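Local coordinates for protein aminopeptidase N (Francisella tularensis subsp. tularensis, PDB 5DLL) that probably degrades intracellular peptides by releasing N-terminal amino acids, preferably alanine, as a zinc-dependent metallopeptidase of the M1 family, at residues A[401-406]-A[410-415]; A[416-421]-A[438-443]; A[432-437]-A[447-452]. All coordinates share one frame; numbering follows the deposited sequence.

Contact 1 (A[401-406]-A[410-415])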
loop_
_atom_site.group_PDB
_atom_site.type_symbol
_atom_site.label_atom_id
_atom_site.label_comp_id
_atom_site.label_asym_id
_atom_site.label_seq_id
_atom_site.Cartn_x
_atom_site.Cartn_y
_atom_site.Cartn_z
ATOM N N ARG A 401 13.452 6.066 4.088
ATOM C CA ARG A 401 13.419 7.455 3.644
ATOM C C ARG A 401 14.239 8.374 4.552
ATOM O O ARG A 401 14.858 9.324 4.081
ATOM C CB ARG A 401 11.969 7.943 3.572
ATOM C CG ARG A 401 11.812 9.386 3.127
ATOM C CD ARG A 401 10.348 9.755 2.963
ATOM N NE ARG A 401 9.728 9.031 1.858
ATOM C CZ ARG A 401 9.900 9.315 0.570
ATOM N NH1 ARG A 401 10.690 10.313 0.186
ATOM N NH2 ARG A 401 9.285 8.589 -0.350
ATOM N N MET A 402 14.233 8.093 5.851
ATOM C CA MET A 402 15.025 8.867 6.811
ATOM C C MET A 402 16.529 8.746 6.577
ATOM O O MET A 402 17.284 9.657 6.916
ATOM C CB MET A 402 14.696 8.453 8.248
ATOM C CG MET A 402 13.613 9.295 8.898
ATOM S SD MET A 402 13.062 8.610 10.469
ATOM C CE MET A 402 14.572 8.675 11.417
ATOM N N ILE A 403 16.961 7.619 6.014
ATOM C CA ILE A 403 18.366 7.424 5.654
ATOM C C ILE A 403 18.677 8.184 4.365
ATOM O O ILE A 403 19.770 8.730 4.207
ATOM C CB ILE A 403 18.718 5.931 5.476
ATOM C CG1 ILE A 403 18.411 5.142 6.756
ATOM C CG2 ILE A 403 20.191 5.775 5.134
ATOM C CD1 ILE A 403 18.425 3.637 6.578
ATOM N N HIS A 404 17.716 8.211 3.444
ATOM C CA HIS A 404 17.814 9.050 2.255
ATOM C C HIS A 404 17.990 10.522 2.645
ATOM O O HIS A 404 18.815 11.226 2.066
ATOM C CB HIS A 404 16.568 8.886 1.378
ATOM C CG HIS A 404 16.655 9.609 0.071
ATOM N ND1 HIS A 404 16.429 10.965 -0.047
ATOM C CD2 HIS A 404 16.949 9.169 -1.174
ATOM C CE1 HIS A 404 16.580 11.326 -1.308
ATOM N NE2 HIS A 404 16.893 10.255 -2.013
ATOM N N THR A 405 17.212 10.971 3.629
ATOM C CA THR A 405 17.279 12.348 4.132
ATOM C C THR A 405 18.651 12.666 4.739
ATOM O O THR A 405 19.207 13.740 4.503
ATOM C CB THR A 405 16.179 12.603 5.191
ATOM O OG1 THR A 405 14.900 12.259 4.646
ATOM C CG2 THR A 405 16.147 14.057 5.624
ATOM N N LEU A 406 19.194 11.723 5.507
ATOM C CA LEU A 406 20.493 11.901 6.159
ATOM C C LEU A 406 21.671 11.913 5.184
ATOM O O LEU A 406 22.607 12.693 5.359
ATOM C CB LEU A 406 20.713 10.817 7.219
ATOM C CG LEU A 406 19.857 10.949 8.484
ATOM C CD1 LEU A 406 19.939 9.683 9.325
ATOM C CD2 LEU A 406 20.265 12.163 9.308
ATOM N N GLU A 410 22.886 11.108 -3.658
ATOM C CA GLU A 410 24.138 10.569 -4.177
ATOM C C GLU A 410 24.707 9.513 -3.232
ATOM O O GLU A 410 25.093 8.427 -3.669
ATOM C CB GLU A 410 25.145 11.699 -4.414
ATOM C CG GLU A 410 26.261 11.357 -5.397
ATOM C CD GLU A 410 27.109 12.563 -5.786
ATOM O OE1 GLU A 410 26.837 13.686 -5.304
ATOM O OE2 GLU A 410 28.054 12.390 -6.584
ATOM N N GLY A 411 24.725 9.834 -1.938
ATOM C CA GLY A 411 25.223 8.927 -0.901
ATOM C C GLY A 411 24.314 7.743 -0.611
ATOM O O GLY A 411 24.774 6.683 -0.185
ATOM N N PHE A 412 23.016 7.927 -0.827
ATOM C CA PHE A 412 22.046 6.847 -0.701
ATOM C C PHE A 412 22.241 5.814 -1.811
ATOM O O PHE A 412 22.193 4.612 -1.552
ATOM C CB PHE A 412 20.630 7.417 -0.744
ATOM C CG PHE A 412 19.550 6.404 -0.473
ATOM C CD1 PHE A 412 19.254 6.017 0.829
ATOM C CD2 PHE A 412 18.810 5.859 -1.515
ATOM C CE1 PHE A 412 18.252 5.094 1.087
ATOM C CE2 PHE A 412 17.807 4.938 -1.264
ATOM C CZ PHE A 412 17.530 4.553 0.039
ATOM N N GLN A 413 22.469 6.283 -3.038
ATOM C CA GLN A 413 22.784 5.396 -4.164
ATOM C C GLN A 413 24.138 4.698 -3.983
ATOM O O GLN A 413 24.292 3.542 -4.372
ATOM C CB GLN A 413 22.776 6.159 -5.493
ATOM C CG GLN A 413 21.425 6.728 -5.903
ATOM C CD GLN A 413 20.345 5.674 -6.043
ATOM O OE1 GLN A 413 20.628 4.506 -6.319
ATOM N NE2 GLN A 413 19.092 6.084 -5.853
ATOM N N LYS A 414 25.113 5.400 -3.408
ATOM C CA LYS A 414 26.382 4.772 -3.004
ATOM C C LYS A 414 26.141 3.606 -2.040
ATOM O O LYS A 414 26.844 2.594 -2.087
ATOM C CB LYS A 414 27.319 5.782 -2.325
ATOM C CG LYS A 414 28.113 6.686 -3.253
ATOM C CD LYS A 414 29.053 7.561 -2.432
ATOM C CE LYS A 414 29.902 8.481 -3.297
ATOM N NZ LYS A 414 29.113 9.569 -3.940
ATOM N N GLY A 415 25.162 3.771 -1.153
ATOM C CA GLY A 415 24.791 2.735 -0.196
ATOM C C GLY A 415 24.052 1.564 -0.819
ATOM O O GLY A 415 24.236 0.425 -0.391
#
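A sharp corner in helix 390-423 is closed by His404 and Phe412, which show how a helix that bends can pack against itself. The CA atoms of His404 and Phe412 are 5.6 Å apart, far closer than residues eight apart in a straight helix could come. Phe412 sends its ring across the inside of the corner, with CG anti to the backbone N (chi1 -174°), and lays a face against His404. The closest approach is to the backbone, Phe412 CD1 lying 3.6 Å from His404 CA. The imidazole answers with its edge, the carbon CD2 coming 3.8 Å from Phe412 CD2. The two ring planes make 60°, an edge-to-face stack with centroids 5.2 Å apart. Beside it, His404 CB lies over the same ring in a CH-pi contact, 4.2 Å from the Phe412 centroid, while Ile403 CG2 touches Phe412 CD1 more loosely at 4.4 Å. Within the bend, His404 NE2 is hydrogen-bonded to Glu409 OE1, and the other carboxylate oxygen takes Gln413 NE2, a pairing that should limit rotation of the imidazole. Phe337 and Met437 also meet the Phe412 ring, making this a buried helical corner stapled by an aromatic edge-to-face pair in the M1 peptidase domain.

Contact 2 (A[416-421]-A[438-443])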
loop_
_atom_site.group_PDB
_atom_site.type_symbol
_atom_site.label_atom_id
_atom_site.label_comp_id
_atom_site.label_asym_id
_atom_site.label_seq_id
_atom_site.Cartn_x
_atom_site.Cartn_y
_atom_site.Cartn_z
ATOM N N MET A 416 23.205 1.842 -1.814
ATOM C CA MET A 416 22.537 0.784 -2.587
ATOM C C MET A 416 23.568 -0.002 -3.384
ATOM O O MET A 416 23.569 -1.232 -3.371
ATOM C CB MET A 416 21.510 1.367 -3.562
ATOM C CG MET A 416 20.346 2.095 -2.913
ATOM S SD MET A 416 19.346 1.034 -1.858
ATOM C CE MET A 416 18.747 -0.163 -3.051
ATOM N N LYS A 417 24.435 0.728 -4.083
ATOM C CA LYS A 417 25.536 0.145 -4.849
ATOM C C LYS A 417 26.320 -0.879 -4.010
ATOM O O LYS A 417 26.576 -1.995 -4.470
ATOM C CB LYS A 417 26.460 1.270 -5.345
ATOM C CG LYS A 417 27.626 0.832 -6.222
ATOM C CD LYS A 417 27.268 0.825 -7.699
ATOM C CE LYS A 417 28.475 0.460 -8.552
ATOM N NZ LYS A 417 28.222 0.675 -10.003
ATOM N N LEU A 418 26.680 -0.497 -2.783
ATOM C CA LEU A 418 27.434 -1.373 -1.877
ATOM C C LEU A 418 26.577 -2.511 -1.322
ATOM O O LEU A 418 27.060 -3.628 -1.145
ATOM C CB LEU A 418 28.024 -0.570 -0.712
ATOM C CG LEU A 418 29.000 -1.331 0.199
ATOM C CD1 LEU A 418 30.254 -1.731 -0.568
ATOM C CD2 LEU A 418 29.358 -0.513 1.432
ATOM N N TYR A 419 25.315 -2.213 -1.031
ATOM C CA TYR A 419 24.367 -3.210 -0.535
ATOM C C TYR A 419 24.297 -4.432 -1.453
ATOM O O TYR A 419 24.339 -5.560 -0.974
ATOM C CB TYR A 419 22.978 -2.576 -0.368
ATOM C CG TYR A 419 21.877 -3.523 0.066
ATOM C CD1 TYR A 419 21.820 -4.009 1.372
ATOM C CD2 TYR A 419 20.874 -3.913 -0.823
ATOM C CE1 TYR A 419 20.805 -4.869 1.776
ATOM C CE2 TYR A 419 19.854 -4.768 -0.430
ATOM C CZ TYR A 419 19.824 -5.245 0.870
ATOM O OH TYR A 419 18.815 -6.097 1.262
ATOM N N PHE A 420 24.209 -4.200 -2.762
ATOM C CA PHE A 420 24.171 -5.288 -3.742
ATOM C C PHE A 420 25.543 -5.921 -3.942
ATOM O O PHE A 420 25.637 -7.118 -4.187
ATOM C CB PHE A 420 23.619 -4.796 -5.083
ATOM C CG PHE A 420 22.189 -4.342 -5.014
ATOM C CD1 PHE A 420 21.178 -5.247 -4.738
ATOM C CD2 PHE A 420 21.850 -3.011 -5.220
ATOM C CE1 PHE A 420 19.857 -4.836 -4.664
ATOM C CE2 PHE A 420 20.532 -2.593 -5.153
ATOM C CZ PHE A 420 19.534 -3.509 -4.870
ATOM N N GLU A 421 26.605 -5.123 -3.844
ATOM C CA GLU A 421 27.972 -5.650 -3.941
ATOM C C GLU A 421 28.241 -6.706 -2.859
ATOM O O GLU A 421 28.770 -7.778 -3.143
ATOM C CB GLU A 421 29.011 -4.515 -3.871
ATOM C CG GLU A 421 29.191 -3.749 -5.184
ATOM C CD GLU A 421 29.906 -2.401 -5.039
ATOM O OE1 GLU A 421 30.288 -2.008 -3.913
ATOM O OE2 GLU A 421 30.087 -1.719 -6.070
ATOM N N ALA A 438 25.714 2.884 5.931
ATOM C CA ALA A 438 26.672 3.538 6.823
ATOM C C ALA A 438 28.069 3.549 6.213
ATOM O O ALA A 438 28.687 4.600 6.073
ATOM C CB ALA A 438 26.706 2.828 8.173
ATOM N N ASP A 439 28.547 2.363 5.845
ATOM C CA ASP A 439 29.930 2.173 5.414
ATOM C C ASP A 439 30.240 2.807 4.057
ATOM O O ASP A 439 31.348 3.293 3.846
ATOM C CB ASP A 439 30.277 0.680 5.392
ATOM C CG ASP A 439 30.243 0.043 6.783
ATOM O OD1 ASP A 439 30.624 0.715 7.767
ATOM O OD2 ASP A 439 29.839 -1.138 6.887
ATOM N N ALA A 440 29.271 2.812 3.145
ATOM C CA ALA A 440 29.450 3.441 1.830
ATOM C C ALA A 440 29.610 4.959 1.929
ATOM O O ALA A 440 30.137 5.588 1.008
ATOM C CB ALA A 440 28.281 3.103 0.913
ATOM N N ASN A 441 29.140 5.537 3.035
ATOM C CA ASN A 441 29.209 6.977 3.265
ATOM C C ASN A 441 30.027 7.363 4.494
ATOM O O ASN A 441 29.843 8.444 5.050
ATOM C CB ASN A 441 27.793 7.534 3.375
ATOM C CG ASN A 441 27.045 7.434 2.069
ATOM O OD1 ASN A 441 27.231 8.264 1.182
ATOM N ND2 ASN A 441 26.217 6.404 1.929
ATOM N N ASN A 442 30.935 6.486 4.907
ATOM C CA ASN A 442 31.896 6.816 5.952
ATOM C C ASN A 442 31.190 7.429 7.165
ATOM O O ASN A 442 31.513 8.534 7.597
ATOM C CB ASN A 442 32.951 7.774 5.375
ATOM C CG ASN A 442 34.220 7.834 6.209
ATOM O OD1 ASN A 442 34.453 6.991 7.076
ATOM N ND2 ASN A 442 35.058 8.833 5.937
ATOM N N ARG A 443 30.218 6.698 7.704
ATOM C CA ARG A 443 29.337 7.226 8.743
ATOM C C ARG A 443 28.928 6.167 9.771
ATOM O O ARG A 443 29.021 4.963 9.508
ATOM C CB ARG A 443 28.098 7.813 8.079
ATOM C CG ARG A 443 27.396 8.873 8.895
ATOM C CD ARG A 443 26.584 9.762 7.984
ATOM N NE ARG A 443 25.777 10.710 8.736
ATOM C CZ ARG A 443 24.981 11.618 8.182
ATOM N NH1 ARG A 443 24.882 11.711 6.856
ATOM N NH2 ARG A 443 24.279 12.438 8.958
#
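Leu418 of helix 390-423 faces Ala440 across a CA-to-CA gap of 6.4 Å, where a type I turn runs from Asp439 to Asn442 at the C-terminal side of helix 430-439. The contact is apolar and small. Leu418 points at the turn and, with CG anti to its own amide nitrogen (chi1 -172°), brings one branch of its fork, CD2, across to Ala440. That methyl, Leu418 CD2, meets both backbone and side chain, lying 3.7 Å from Ala440 N and 3.8 Å from Ala440 CB; the same CD2 is 4.2 Å from Asp439 CB. Behind this surface the carbonyl of the residue before the turn, Ala438 O, accepts Asn441 N at 3.2 Å and Arg443 N at 3.1 Å, the two donors arriving from opposite faces of the carbonyl plane. The positive phi of Asn442 (49°) allows the chain to double back for the second of these, and a weak bond from Asn442 N to Asp439 O, 3.4 Å, completes the pattern. Asp439 turns its carboxylate to Arg422, a salt bridge joining the same two helices at the protein surface. The arrangement is a leucine packed against a classic C-terminal stop, the Schellman motif with Asn442 as its C-prime residue.

Contact 3 (A[432-437]-A[447-452])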
loop_
_atom_site.group_PDB
_atom_site.type_symbol
_atom_site.label_atom_id
_atom_site.label_comp_id
_atom_site.label_asym_id
_atom_site.label_seq_id
_atom_site.Cartn_x
_atom_site.Cartn_y
_atom_site.Cartn_z
ATOM N N ASP A 432 22.125 -5.391 8.161
ATOM C CA ASP A 432 23.004 -5.453 6.984
ATOM C C ASP A 432 22.778 -4.280 6.013
ATOM O O ASP A 432 23.722 -3.806 5.377
ATOM C CB ASP A 432 22.833 -6.787 6.240
ATOM C CG ASP A 432 23.343 -7.981 7.038
ATOM O OD1 ASP A 432 24.463 -7.911 7.587
ATOM O OD2 ASP A 432 22.624 -9.003 7.100
ATOM N N PHE A 433 21.533 -3.822 5.902
ATOM C CA PHE A 433 21.189 -2.702 5.027
ATOM C C PHE A 433 21.757 -1.399 5.570
ATOM O O PHE A 433 22.352 -0.617 4.831
ATOM C CB PHE A 433 19.667 -2.584 4.871
ATOM C CG PHE A 433 19.224 -1.400 4.044
ATOM C CD1 PHE A 433 19.284 -1.442 2.659
ATOM C CD2 PHE A 433 18.742 -0.246 4.655
ATOM C CE1 PHE A 433 18.880 -0.356 1.900
ATOM C CE2 PHE A 433 18.330 0.842 3.900
ATOM C CZ PHE A 433 18.397 0.786 2.520
ATOM N N VAL A 434 21.576 -1.184 6.867
ATOM C CA VAL A 434 22.075 0.017 7.532
ATOM C C VAL A 434 23.605 0.075 7.495
ATOM O O VAL A 434 24.176 1.147 7.339
ATOM C CB VAL A 434 21.583 0.091 8.994
ATOM C CG1 VAL A 434 22.224 1.264 9.728
ATOM C CG2 VAL A 434 20.066 0.205 9.036
ATOM N N ASN A 435 24.260 -1.076 7.636
ATOM C CA ASN A 435 25.720 -1.139 7.575
ATOM C C ASN A 435 26.261 -0.712 6.210
ATOM O O ASN A 435 27.212 0.059 6.138
ATOM C CB ASN A 435 26.224 -2.546 7.923
ATOM C CG ASN A 435 26.031 -2.900 9.390
ATOM O OD1 ASN A 435 25.836 -2.030 10.241
ATOM N ND2 ASN A 435 26.087 -4.187 9.691
ATOM N N ALA A 436 25.647 -1.205 5.135
ATOM C CA ALA A 436 26.045 -0.843 3.768
ATOM C C ALA A 436 25.839 0.649 3.506
ATOM O O ALA A 436 26.656 1.306 2.856
ATOM C CB ALA A 436 25.255 -1.661 2.755
ATOM N N MET A 437 24.730 1.161 4.026
ATOM C CA MET A 437 24.367 2.571 3.921
ATOM C C MET A 437 25.315 3.427 4.782
ATOM O O MET A 437 25.679 4.545 4.410
ATOM C CB MET A 437 22.907 2.732 4.380
ATOM C CG MET A 437 22.030 3.689 3.585
ATOM S SD MET A 437 21.882 3.457 1.803
ATOM C CE MET A 437 21.730 1.678 1.686
ATOM N N LEU A 447 23.114 4.387 16.480
ATOM C CA LEU A 447 21.944 4.899 17.197
ATOM C C LEU A 447 20.689 4.835 16.331
ATOM O O LEU A 447 19.576 4.686 16.837
ATOM C CB LEU A 447 22.175 6.345 17.646
ATOM C CG LEU A 447 21.211 6.877 18.714
ATOM C CD1 LEU A 447 21.539 6.300 20.089
ATOM C CD2 LEU A 447 21.246 8.395 18.746
ATOM N N PHE A 448 20.874 4.967 15.023
ATOM C CA PHE A 448 19.763 4.878 14.091
ATOM C C PHE A 448 19.124 3.481 14.082
ATOM O O PHE A 448 17.914 3.357 13.890
ATOM C CB PHE A 448 20.235 5.252 12.690
ATOM C CG PHE A 448 19.130 5.323 11.687
ATOM C CD1 PHE A 448 18.341 6.455 11.595
ATOM C CD2 PHE A 448 18.869 4.256 10.844
ATOM C CE1 PHE A 448 17.315 6.528 10.674
ATOM C CE2 PHE A 448 17.842 4.320 9.920
ATOM C CZ PHE A 448 17.065 5.460 9.836
ATOM N N LYS A 449 19.932 2.438 14.295
ATOM C CA LYS A 449 19.437 1.049 14.340
ATOM C C LYS A 449 18.335 0.820 15.378
ATOM O O LYS A 449 17.508 -0.083 15.226
ATOM C CB LYS A 449 20.593 0.073 14.588
ATOM C CG LYS A 449 21.437 -0.168 13.351
ATOM C CD LYS A 449 22.710 -0.931 13.660
ATOM C CE LYS A 449 23.547 -1.103 12.405
ATOM N NZ LYS A 449 24.866 -1.719 12.696
ATOM N N ARG A 450 18.333 1.648 16.422
ATOM C CA ARG A 450 17.310 1.626 17.470
ATOM C C ARG A 450 15.872 1.853 16.946
ATOM O O ARG A 450 14.907 1.511 17.634
ATOM C CB ARG A 450 17.677 2.663 18.546
ATOM C CG ARG A 450 16.772 2.735 19.767
ATOM C CD ARG A 450 16.622 1.399 20.476
ATOM N NE ARG A 450 15.677 1.485 21.589
ATOM C CZ ARG A 450 15.123 0.438 22.197
ATOM N NH1 ARG A 450 15.410 -0.804 21.810
ATOM N NH2 ARG A 450 14.271 0.634 23.200
ATOM N N TRP A 451 15.731 2.422 15.745
ATOM C CA TRP A 451 14.419 2.548 15.078
ATOM C C TRP A 451 13.742 1.195 14.798
ATOM O O TRP A 451 12.511 1.091 14.820
ATOM C CB TRP A 451 14.548 3.313 13.751
ATOM C CG TRP A 451 14.555 4.809 13.885
ATOM C CD1 TRP A 451 15.635 5.638 13.783
ATOM C CD2 TRP A 451 13.421 5.654 14.125
ATOM N NE1 TRP A 451 15.247 6.944 13.954
ATOM C CE2 TRP A 451 13.894 6.983 14.166
ATOM C CE3 TRP A 451 12.054 5.417 14.319
ATOM C CZ2 TRP A 451 13.046 8.074 14.392
ATOM C CZ3 TRP A 451 11.211 6.502 14.540
ATOM C CH2 TRP A 451 11.712 7.814 14.575
ATOM N N TYR A 452 14.547 0.174 14.518
ATOM C CA TYR A 452 14.026 -1.167 14.235
ATOM C C TYR A 452 13.478 -1.874 15.474
ATOM O O TYR A 452 12.524 -2.651 15.372
ATOM C CB TYR A 452 15.099 -2.021 13.546
ATOM C CG TYR A 452 15.325 -1.581 12.121
ATOM C CD1 TYR A 452 14.555 -2.101 11.085
ATOM C CD2 TYR A 452 16.272 -0.610 11.812
ATOM C CE1 TYR A 452 14.734 -1.683 9.777
ATOM C CE2 TYR A 452 16.459 -0.187 10.505
ATOM C CZ TYR A 452 15.688 -0.727 9.491
ATOM O OH TYR A 452 15.862 -0.319 8.189
#
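Asn435 OD1 accepts a hydrogen bond of 2.7 Å from Lys449 NZ, the hydrogen bond between 432-437 and 447-452. The ammonium lies in the plane of the amide carbonyl, on a lone pair, with a C=O...N angle of 141°, so the bond uses the oxygen in its preferred direction. To get there, Lys449 runs fully extended beyond CG and meets the amide side chain at about a right angle; it also touches Asp431, earlier on the same helix. On the way it crosses Val434 at a slant, Lys449 CE lying 3.8 Å and Lys449 CG 4.0 Å from Val434 CG1. The two branches of Val434 divide the work. CG1, anti to the backbone N (chi1 174°), serves the lysine, whereas Val434 CG2 meets Tyr452 CE2 at 3.9 Å, the valine and tyrosine side chains running antiparallel past one another. Tyr452 is further secured by backbone hydrogen bonding with Arg377, and Trp451 NE1 is bonded to His494 O, linking the segment to the Ig-like region. Helix 430-439 is thus packed, through a lysine and a tyrosine, against the type I turn from Leu447 to Arg450 and the short helix 450-453 that follow it in the M1 peptidase domain.

The three contacts form one continuous cluster, their centres 10 to 12 Å apart. Contacts 1 and 2 share helix 390-423 and are tied by polar bonds: Asn441 ND2 probably bonds Gly411 O at 2.6 Å, and Arg443 NH1 probably bonds Leu406 O at 2.9 Å. Contacts 2 and 3 share helix 430-439, and the edge-to-face pair of Tyr419 and Phe433 joins it to helix 390-423. Contact 3 returns to contact 1 through Ile403, which packs on Met437 and Phe448. Contacts 1 and 2 lie away from the annotated sites, whereas contact 3 is the one placed relative to the zinc site, with about 11 Å between the side chains of Tyr452 and the zinc ligand Glu332.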